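Local coordinates for kinesin-like protein (Caenorhabditis elegans, PDB 5X3E), which probably acts as a kinesin-6 motor, binding ATP through its P-loop NTPase-type motor domain and using its hydrolysis to work on microtubules, at residues D212-V217 / A306-E311; N168-R173 / I324-L329. All blocks are in the same frame, centred on the assembly; numbering follows the deposited sequence.

Contact 1: D212-V217 / A306-E311; sequences DMVCSV and APRAYE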
ATOM      1  N   ASP A 212     -19.753  10.306 -14.305  1.00 43.87           N
ATOM      2  CA  ASP A 212     -19.344  11.247 -15.343  1.00 56.43           C
ATOM      3  C   ASP A 212     -17.882  11.088 -15.719  1.00 44.12           C
ATOM      4  O   ASP A 212     -17.398  11.804 -16.599  1.00 39.82           O
ATOM      5  CB  ASP A 212     -19.625  12.686 -14.900  1.00 41.78           C
ATOM      6  CG  ASP A 212     -21.085  13.063 -15.055  1.00 49.37           C
ATOM      7  OD1 ASP A 212     -21.691  12.676 -16.078  1.00 65.87           O
ATOM      8  OD2 ASP A 212     -21.630  13.733 -14.155  1.00 56.68           O
ATOM      9  N   MET A 213     -17.182  10.164 -15.076  1.00 46.46           N
ATOM     10  CA  MET A 213     -15.792   9.881 -15.365  1.00 37.41           C
ATOM     11  C   MET A 213     -15.640   8.510 -16.001  1.00 45.20           C
ATOM     12  O   MET A 213     -16.376   7.565 -15.707  1.00 56.43           O
ATOM     13  CB  MET A 213     -14.938   9.959 -14.096  1.00 37.08           C
ATOM     14  CG  MET A 213     -14.917  11.342 -13.472  1.00 54.29           C
ATOM     15  SD  MET A 213     -13.913  12.504 -14.416  1.00 59.31           S
ATOM     16  CE  MET A 213     -12.436  12.567 -13.422  1.00 70.85           C
ATOM     17  N   VAL A 214     -14.697   8.441 -16.880  1.00 50.82           N
ATOM     18  CA  VAL A 214     -14.204   7.204 -17.454  1.00 40.60           C
ATOM     19  C   VAL A 214     -12.900   6.858 -16.750  1.00 43.39           C
ATOM     20  O   VAL A 214     -12.183   7.749 -16.282  1.00 61.34           O
ATOM     21  CB  VAL A 214     -14.030   7.379 -18.970  1.00 54.06           C
ATOM     22  CG1 VAL A 214     -13.331   6.235 -19.521  1.00 76.04           C
ATOM     23  CG2 VAL A 214     -15.390   7.431 -19.611  1.00 46.09           C
ATOM     24  N   CYS A 215     -12.576   5.569 -16.654  1.00 39.31           N
ATOM     25  CA  CYS A 215     -11.424   5.202 -15.844  1.00 39.64           C
ATOM     26  C   CYS A 215     -10.681   4.000 -16.412  1.00 45.04           C
ATOM     27  O   CYS A 215     -11.182   3.256 -17.260  1.00 44.02           O
ATOM     28  CB  CYS A 215     -11.840   4.902 -14.403  1.00 35.93           C
ATOM     29  SG  CYS A 215     -12.729   3.331 -14.235  1.00 42.75           S
ATOM     30  N   SER A 216      -9.471   3.814 -15.885  1.00 38.58           N
ATOM     31  CA  SER A 216      -8.632   2.650 -16.126  1.00 37.49           C
ATOM     32  C   SER A 216      -7.736   2.471 -14.908  1.00 44.71           C
ATOM     33  O   SER A 216      -7.424   3.438 -14.207  1.00 47.17           O
ATOM     34  CB  SER A 216      -7.782   2.800 -17.396  1.00 38.96           C
ATOM     35  OG  SER A 216      -7.010   1.633 -17.614  1.00 50.83           O
ATOM     36  N   VAL A 217      -7.320   1.235 -14.656  1.00 47.01           N
ATOM     37  CA  VAL A 217      -6.533   0.913 -13.472  1.00 37.44           C
ATOM     38  C   VAL A 217      -5.106   0.587 -13.902  1.00 47.09           C
ATOM     39  O   VAL A 217      -4.882  -0.236 -14.800  1.00 47.46           O
ATOM     40  CB  VAL A 217      -7.152  -0.248 -12.673  1.00 38.07           C
ATOM     41  CG1 VAL A 217      -6.295  -0.566 -11.452  1.00 35.14           C
ATOM     42  CG2 VAL A 217      -8.566   0.107 -12.239  1.00 35.48           C
ATOM     43  N   ALA A 306     -10.870  10.291 -16.365  1.00 47.37           N
ATOM     44  CA  ALA A 306     -11.018  11.433 -17.260  1.00 53.15           C
ATOM     45  C   ALA A 306     -12.497  11.621 -17.559  1.00 56.85           C
ATOM     46  O   ALA A 306     -13.257  10.645 -17.551  1.00 41.34           O
ATOM     47  CB  ALA A 306     -10.235  11.251 -18.569  1.00 40.98           C
ATOM     48  N   PRO A 307     -12.933  12.853 -17.817  1.00 43.16           N
ATOM     49  CA  PRO A 307     -14.354  13.102 -18.095  1.00 40.29           C
ATOM     50  C   PRO A 307     -14.857  12.283 -19.275  1.00 54.68           C
ATOM     51  O   PRO A 307     -14.221  12.225 -20.329  1.00 63.29           O
ATOM     52  CB  PRO A 307     -14.392  14.604 -18.401  1.00 41.67           C
ATOM     53  CG  PRO A 307     -13.224  15.162 -17.677  1.00 43.75           C
ATOM     54  CD  PRO A 307     -12.162  14.101 -17.703  1.00 53.48           C
ATOM     55  N   ARG A 308     -16.014  11.652 -19.086  1.00 50.32           N
ATOM     56  CA  ARG A 308     -16.600  10.847 -20.146  1.00 46.68           C
ATOM     57  C   ARG A 308     -17.054  11.726 -21.301  1.00 43.40           C
ATOM     58  O   ARG A 308     -17.616  12.805 -21.100  1.00 48.09           O
ATOM     59  CB  ARG A 308     -17.784  10.033 -19.627  1.00 52.25           C
ATOM     60  CG  ARG A 308     -18.346   9.130 -20.702  1.00 56.17           C
ATOM     61  CD  ARG A 308     -19.473   8.240 -20.239  1.00 52.66           C
ATOM     62  NE  ARG A 308     -19.955   7.428 -21.352  1.00 53.90           N
ATOM     63  CZ  ARG A 308     -21.021   6.639 -21.297  1.00 52.69           C
ATOM     64  NH1 ARG A 308     -21.726   6.554 -20.177  1.00 54.82           N
ATOM     65  NH2 ARG A 308     -21.380   5.940 -22.366  1.00 40.94           N
ATOM     66  N   ALA A 309     -16.802  11.258 -22.520  1.00 43.61           N
ATOM     67  CA  ALA A 309     -17.176  12.007 -23.709  1.00 59.00           C
ATOM     68  C   ALA A 309     -18.647  11.789 -24.043  1.00 57.18           C
ATOM     69  O   ALA A 309     -19.161  10.669 -23.967  1.00 51.31           O
ATOM     70  CB  ALA A 309     -16.304  11.596 -24.893  1.00 51.21           C
ATOM     71  N   TYR A 310     -19.327  12.871 -24.392  1.00 53.32           N
ATOM     72  CA  TYR A 310     -20.703  12.787 -24.849  1.00 48.31           C
ATOM     73  C   TYR A 310     -20.737  12.486 -26.350  1.00 52.64           C
ATOM     74  O   TYR A 310     -19.706  12.446 -27.026  1.00 59.63           O
ATOM     75  CB  TYR A 310     -21.447  14.085 -24.535  1.00 54.13           C
ATOM     76  CG  TYR A 310     -21.650  14.326 -23.051  1.00 64.18           C
ATOM     77  CD1 TYR A 310     -22.704  13.733 -22.367  1.00 65.52           C
ATOM     78  CD2 TYR A 310     -20.782  15.148 -22.334  1.00 54.12           C
ATOM     79  CE1 TYR A 310     -22.896  13.951 -21.013  1.00 67.96           C
ATOM     80  CE2 TYR A 310     -20.964  15.371 -20.977  1.00 49.29           C
ATOM     81  CZ  TYR A 310     -22.024  14.767 -20.321  1.00 66.40           C
ATOM     82  OH  TYR A 310     -22.215  14.979 -18.970  1.00 46.03           O
ATOM     83  N   GLU A 311     -21.943  12.229 -26.855  1.00 50.17           N
ATOM     84  CA  GLU A 311     -22.209  12.112 -28.290  1.00 47.86           C
ATOM     85  C   GLU A 311     -21.460  10.948 -28.939  1.00 55.79           C
ATOM     86  O   GLU A 311     -21.104  11.009 -30.120  1.00 68.35           O
ATOM     87  CB  GLU A 311     -21.898  13.426 -29.009  1.00 48.99           C
ATOM     88  CG  GLU A 311     -22.587  14.607 -28.357  1.00 51.83           C
ATOM     89  CD  GLU A 311     -22.292  15.906 -29.047  1.00 57.82           C
ATOM     90  OE1 GLU A 311     -21.595  15.879 -30.081  1.00 84.47           O
ATOM     91  OE2 GLU A 311     -22.759  16.953 -28.557  1.00 61.40           O
TER
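Val214 and Arg308 touch through their aliphatic parts. Val214 CG2 meets Arg308 CB at 3.5 Å and Arg308 CG at 3.6 Å, and the two side chains cross at about a right angle. Val214 holds CG1 anti to the backbone N (chi1 171°), which leaves CG2 as the branch facing the arginine. The arginine chain then runs out extended, and its guanidinium goes on to a weak bond from NH2 to Ser314 O. Met213 lies on the other face of the sheet. Its chain bends at chi2 and chi3 and brings SD beside the Ala306-Pro307 peptide, 3.6 Å from Pro307 N. SD also packs on the proline ring at CD.

The start of strand 213-225 pairs antiparallel with the end of strand 296-307, in the central sheet of the kinesin motor domain. Val214 and Ala306 form a hydrogen-bonded pair. Val214 N donates to Ala306 O at 2.7 Å, and Ala306 N returns a bond to Val214 O at 2.9 Å. Their side chains lie on one face, where Phe162 and Pro317 pack on Ala306 and Val157 packs on Val214. Met213 and Pro307 are the next, non-hydrogen-bonded pair, and their side chains diverge. Beyond them Arg308 N bonds Asp212 O at 2.9 Å.

At the exposed end Asp212 and Tyr310 come together obliquely, carboxylate and ring planes 52° apart. Asp212 OD1 stays 3.7 Å from Tyr310 OH.

Contact 2: N168-R173 / I324-L329; sequences NTFEIR and IIVSQL. With SO4 (sulfate ion), chain G; SO4 (sulfate ion), chain O.
Phe170 and Ile172 face Ile324 and Val326 where a small antiparallel hairpin, strands 162-165 and 169-172, packs on the central sheet of the kinesin motor domain. The contact between these segments is apolar. At its centre Ile324 CD1 sits 3.8 Å from Phe170 CB and 4.0 Å from Ile172 CD1. The two isoleucine side chains slide past each other in opposite directions. Ile324 turns CG1 anti to its carbonyl carbon (chi1 -71°), which carries CD1 to the hairpin. Val326 CG2 approaches Phe170 CD2 obliquely at 3.9 Å, the side chains crossing at about a right angle.

Further out, Phe170 meets the Phe218 ring and touches Val304 and Pro164. Phe162 of the partner hairpin strand touches both Ile172 and Ile324. Two sulfates, probably from the crystallisation liquor, lie at the hairpin. The chain G sulfate takes a hydrogen bond from Phe170 N, modelled too short to be trusted. Its O3 lies at the edge of the phenylalanine ring, near the ring plane.

Arg173 binds the chain O sulfate weakly, edge-on, while NH1 also bonds Cys160 O and the guanidinium makes a cation-pi contact with Tyr163. A leucine in its place would probably leave Cys160 O without this donor and the Tyr163 ring without its cation. Arg173 NH2 to O3 of the chain O sulfate is the shorter bond at 3.0 Å, against 3.4 Å from Arg173 NH1 to its O1.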
ATOM      1  N   ASN A 168       5.581  11.081 -14.968  1.00 58.47           N
ATOM      2  CA  ASN A 168       4.488  10.626 -14.108  1.00 58.25           C
ATOM      3  C   ASN A 168       3.136  11.191 -14.555  1.00 58.30           C
ATOM      4  O   ASN A 168       2.353  11.697 -13.748  1.00 59.09           O
ATOM      5  CB  ASN A 168       4.783  10.991 -12.649  1.00 51.74           C
ATOM      6  CG  ASN A 168       3.862  10.293 -11.667  1.00 52.70           C
ATOM      7  OD1 ASN A 168       3.589   9.093 -11.788  1.00 55.16           O
ATOM      8  ND2 ASN A 168       3.365  11.047 -10.692  1.00 43.18           N
ATOM      9  N   THR A 169       2.861  11.105 -15.860  1.00 46.00           N
ATOM     10  CA  THR A 169       1.611  11.599 -16.435  1.00 41.94           C
ATOM     11  C   THR A 169       0.938  10.491 -17.248  1.00 45.19           C
ATOM     12  O   THR A 169       1.479   9.392 -17.413  1.00 54.50           O
ATOM     13  CB  THR A 169       1.845  12.846 -17.303  1.00 46.68           C
ATOM     14  OG1 THR A 169       2.765  12.539 -18.359  1.00 46.28           O
ATOM     15  CG2 THR A 169       2.384  14.011 -16.480  1.00 44.15           C
ATOM     16  N   PHE A 170      -0.271  10.782 -17.743  1.00 39.99           N
ATOM     17  CA  PHE A 170      -1.010   9.879 -18.621  1.00 40.85           C
ATOM     18  C   PHE A 170      -1.541  10.644 -19.826  1.00 41.49           C
ATOM     19  O   PHE A 170      -1.947  11.802 -19.702  1.00 47.35           O
ATOM     20  CB  PHE A 170      -2.172   9.187 -17.876  1.00 39.27           C
ATOM     21  CG  PHE A 170      -1.716   8.186 -16.855  1.00 39.53           C
ATOM     22  CD1 PHE A 170      -1.528   6.855 -17.203  1.00 46.20           C
ATOM     23  CD2 PHE A 170      -1.427   8.582 -15.563  1.00 35.51           C
ATOM     24  CE1 PHE A 170      -1.074   5.932 -16.269  1.00 37.57           C
ATOM     25  CE2 PHE A 170      -0.973   7.666 -14.624  1.00 40.05           C
ATOM     26  CZ  PHE A 170      -0.796   6.341 -14.974  1.00 33.90           C
ATOM     27  N   GLU A 171      -1.538   9.997 -20.987  1.00 49.41           N
ATOM     28  CA  GLU A 171      -2.072  10.575 -22.209  1.00 48.84           C
ATOM     29  C   GLU A 171      -3.238   9.727 -22.704  1.00 65.45           C
ATOM     30  O   GLU A 171      -3.575   8.698 -22.114  1.00 63.02           O
ATOM     31  CB  GLU A 171      -0.992  10.688 -23.288  1.00 60.83           C
ATOM     32  CG  GLU A 171       0.200  11.543 -22.914  1.00 72.46           C
ATOM     33  CD  GLU A 171      -0.162  12.995 -22.692  1.00 89.61           C
ATOM     34  OE1 GLU A 171      -1.168  13.451 -23.276  1.00 97.46           O
ATOM     35  OE2 GLU A 171       0.559  13.677 -21.933  1.00 94.15           O
ATOM     36  N   ILE A 172      -3.861  10.172 -23.797  1.00 50.13           N
ATOM     37  CA  ILE A 172      -5.055   9.534 -24.337  1.00 46.34           C
ATOM     38  C   ILE A 172      -4.912   9.355 -25.843  1.00 57.05           C
ATOM     39  O   ILE A 172      -4.748  10.338 -26.574  1.00 64.69           O
ATOM     40  CB  ILE A 172      -6.322  10.338 -24.008  1.00 52.88           C
ATOM     41  CG1 ILE A 172      -6.487  10.454 -22.491  1.00 55.24           C
ATOM     42  CG2 ILE A 172      -7.543   9.696 -24.662  1.00 57.57           C
ATOM     43  CD1 ILE A 172      -7.502  11.468 -22.040  1.00 46.92           C
ATOM     44  N   ARG A 173      -4.973   8.106 -26.304  1.00 68.19           N
ATOM     45  CA  ARG A 173      -5.026   7.767 -27.721  1.00 59.43           C
ATOM     46  C   ARG A 173      -6.453   7.881 -28.249  1.00 58.05           C
ATOM     47  O   ARG A 173      -7.424   7.827 -27.494  1.00 54.05           O
ATOM     48  CB  ARG A 173      -4.536   6.343 -27.966  1.00 55.40           C
ATOM     49  CG  ARG A 173      -3.073   6.115 -27.728  1.00 52.71           C
ATOM     50  CD  ARG A 173      -2.672   4.751 -28.220  1.00 55.53           C
ATOM     51  NE  ARG A 173      -1.279   4.471 -27.904  1.00 64.54           N
ATOM     52  CZ  ARG A 173      -0.866   3.942 -26.760  1.00 65.44           C
ATOM     53  NH1 ARG A 173      -1.745   3.628 -25.819  1.00 58.72           N
ATOM     54  NH2 ARG A 173       0.425   3.722 -26.561  1.00 75.34           N
ATOM     55  N   ILE A 324      -7.310  14.761 -17.027  1.00 45.12           N
ATOM     56  CA  ILE A 324      -7.117  13.504 -16.309  1.00 43.43           C
ATOM     57  C   ILE A 324      -6.945  13.762 -14.816  1.00 50.93           C
ATOM     58  O   ILE A 324      -6.194  14.655 -14.403  1.00 63.44           O
ATOM     59  CB  ILE A 324      -5.907  12.747 -16.880  1.00 44.01           C
ATOM     60  CG1 ILE A 324      -6.227  12.196 -18.271  1.00 51.63           C
ATOM     61  CG2 ILE A 324      -5.457  11.639 -15.931  1.00 44.91           C
ATOM     62  CD1 ILE A 324      -5.101  11.377 -18.878  1.00 49.49           C
ATOM     63  N   ILE A 325      -7.640  12.971 -13.999  1.00 59.72           N
ATOM     64  CA  ILE A 325      -7.468  12.955 -12.551  1.00 55.14           C
ATOM     65  C   ILE A 325      -7.011  11.558 -12.150  1.00 47.08           C
ATOM     66  O   ILE A 325      -7.573  10.561 -12.616  1.00 52.15           O
ATOM     67  CB  ILE A 325      -8.766  13.337 -11.816  1.00 51.61           C
ATOM     68  CG1 ILE A 325      -9.125  14.796 -12.095  1.00 57.78           C
ATOM     69  CG2 ILE A 325      -8.625  13.092 -10.322  1.00 41.21           C
ATOM     70  CD1 ILE A 325     -10.496  15.193 -11.593  1.00 72.47           C
ATOM     71  N   VAL A 326      -5.985  11.484 -11.305  1.00 52.20           N
ATOM     72  CA  VAL A 326      -5.414  10.218 -10.854  1.00 45.86           C
ATOM     73  C   VAL A 326      -5.458  10.183  -9.335  1.00 45.70           C
ATOM     74  O   VAL A 326      -4.972  11.108  -8.676  1.00 60.00           O
ATOM     75  CB  VAL A 326      -3.968  10.030 -11.361  1.00 44.18           C
ATOM     76  CG1 VAL A 326      -3.364   8.748 -10.812  1.00 40.79           C
ATOM     77  CG2 VAL A 326      -3.922  10.036 -12.888  1.00 42.70           C
ATOM     78  N   SER A 327      -6.041   9.124  -8.780  1.00 44.38           N
ATOM     79  CA  SER A 327      -6.014   8.888  -7.346  1.00 49.82           C
ATOM     80  C   SER A 327      -5.297   7.574  -7.064  1.00 51.80           C
ATOM     81  O   SER A 327      -5.241   6.681  -7.915  1.00 57.10           O
ATOM     82  CB  SER A 327      -7.431   8.876  -6.748  1.00 42.34           C
ATOM     83  OG  SER A 327      -8.230   7.870  -7.341  1.00 57.91           O
ATOM     84  N   GLN A 328      -4.752   7.456  -5.852  1.00 50.37           N
ATOM     85  CA  GLN A 328      -3.893   6.339  -5.481  1.00 52.38           C
ATOM     86  C   GLN A 328      -4.370   5.658  -4.211  1.00 52.22           C
ATOM     87  O   GLN A 328      -4.745   6.323  -3.239  1.00 48.46           O
ATOM     88  CB  GLN A 328      -2.458   6.779  -5.226  1.00 42.05           C
ATOM     89  CG  GLN A 328      -1.690   7.218  -6.421  1.00 67.12           C
ATOM     90  CD  GLN A 328      -0.228   7.399  -6.087  1.00 57.25           C
ATOM     91  OE1 GLN A 328       0.162   7.346  -4.915  1.00 42.47           O
ATOM     92  NE2 GLN A 328       0.590   7.615  -7.106  1.00 73.90           N
ATOM     93  N   LEU A 329      -4.303   4.332  -4.210  1.00 43.76           N
ATOM     94  CA  LEU A 329      -4.347   3.547  -2.986  1.00 44.01           C
ATOM     95  C   LEU A 329      -3.045   2.767  -2.924  1.00 48.04           C
ATOM     96  O   LEU A 329      -2.771   1.936  -3.796  1.00 50.85           O
ATOM     97  CB  LEU A 329      -5.562   2.617  -2.951  1.00 45.45           C
ATOM     98  CG  LEU A 329      -6.045   2.155  -1.572  1.00 52.63           C
ATOM     99  CD1 LEU A 329      -7.430   1.543  -1.661  1.00 59.12           C
ATOM    100  CD2 LEU A 329      -5.089   1.164  -0.953  1.00 42.42           C
TER
HETATM  101  S   SO4 G 505      -1.804  13.449 -15.588  1.00 70.19           S
HETATM  102  O1  SO4 G 505      -3.139  14.007 -15.789  1.00101.61           O
HETATM  103  O2  SO4 G 505      -1.575  13.258 -14.162  1.00 39.13           O
HETATM  104  O3  SO4 G 505      -1.669  12.182 -16.297  1.00 50.44           O
HETATM  105  O4  SO4 G 505      -0.823  14.395 -16.114  1.00103.25           O
HETATM  106  S   SO4 O 513       1.676   1.996 -24.018  1.00159.98           S
HETATM  107  O1  SO4 O 513       0.256   1.674 -23.872  1.00155.28           O
HETATM  108  O2  SO4 O 513       2.425   1.384 -22.921  1.00157.81           O
HETATM  109  O3  SO4 O 513       1.862   3.443 -23.990  1.00148.07           O
HETATM  110  O4  SO4 O 513       2.168   1.479 -25.293  1.00164.81           O

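The centres of contacts 1 and 2 lie 12 Å apart, on the same side of the chain's centre. Along the chain the order is 168-173, 212-217, 306-311, 324-329, with both segments of contact 1 falling between those of contact 2. Contact 1 pairs strands 213-225 and 296-307. Strand 325-333, the sheet side of contact 2, follows 296-307 in the chain and is its next antiparallel neighbour in the central sheet. The contacts touch directly: Met213 CE packs on Ile325 CD1 at 3.7 Å, and Ala306 CB lies 4.1 Å from Ile324 CG1. Contact 1 lies within the sheet, while contact 2 sets the hairpin 162-172 against its face.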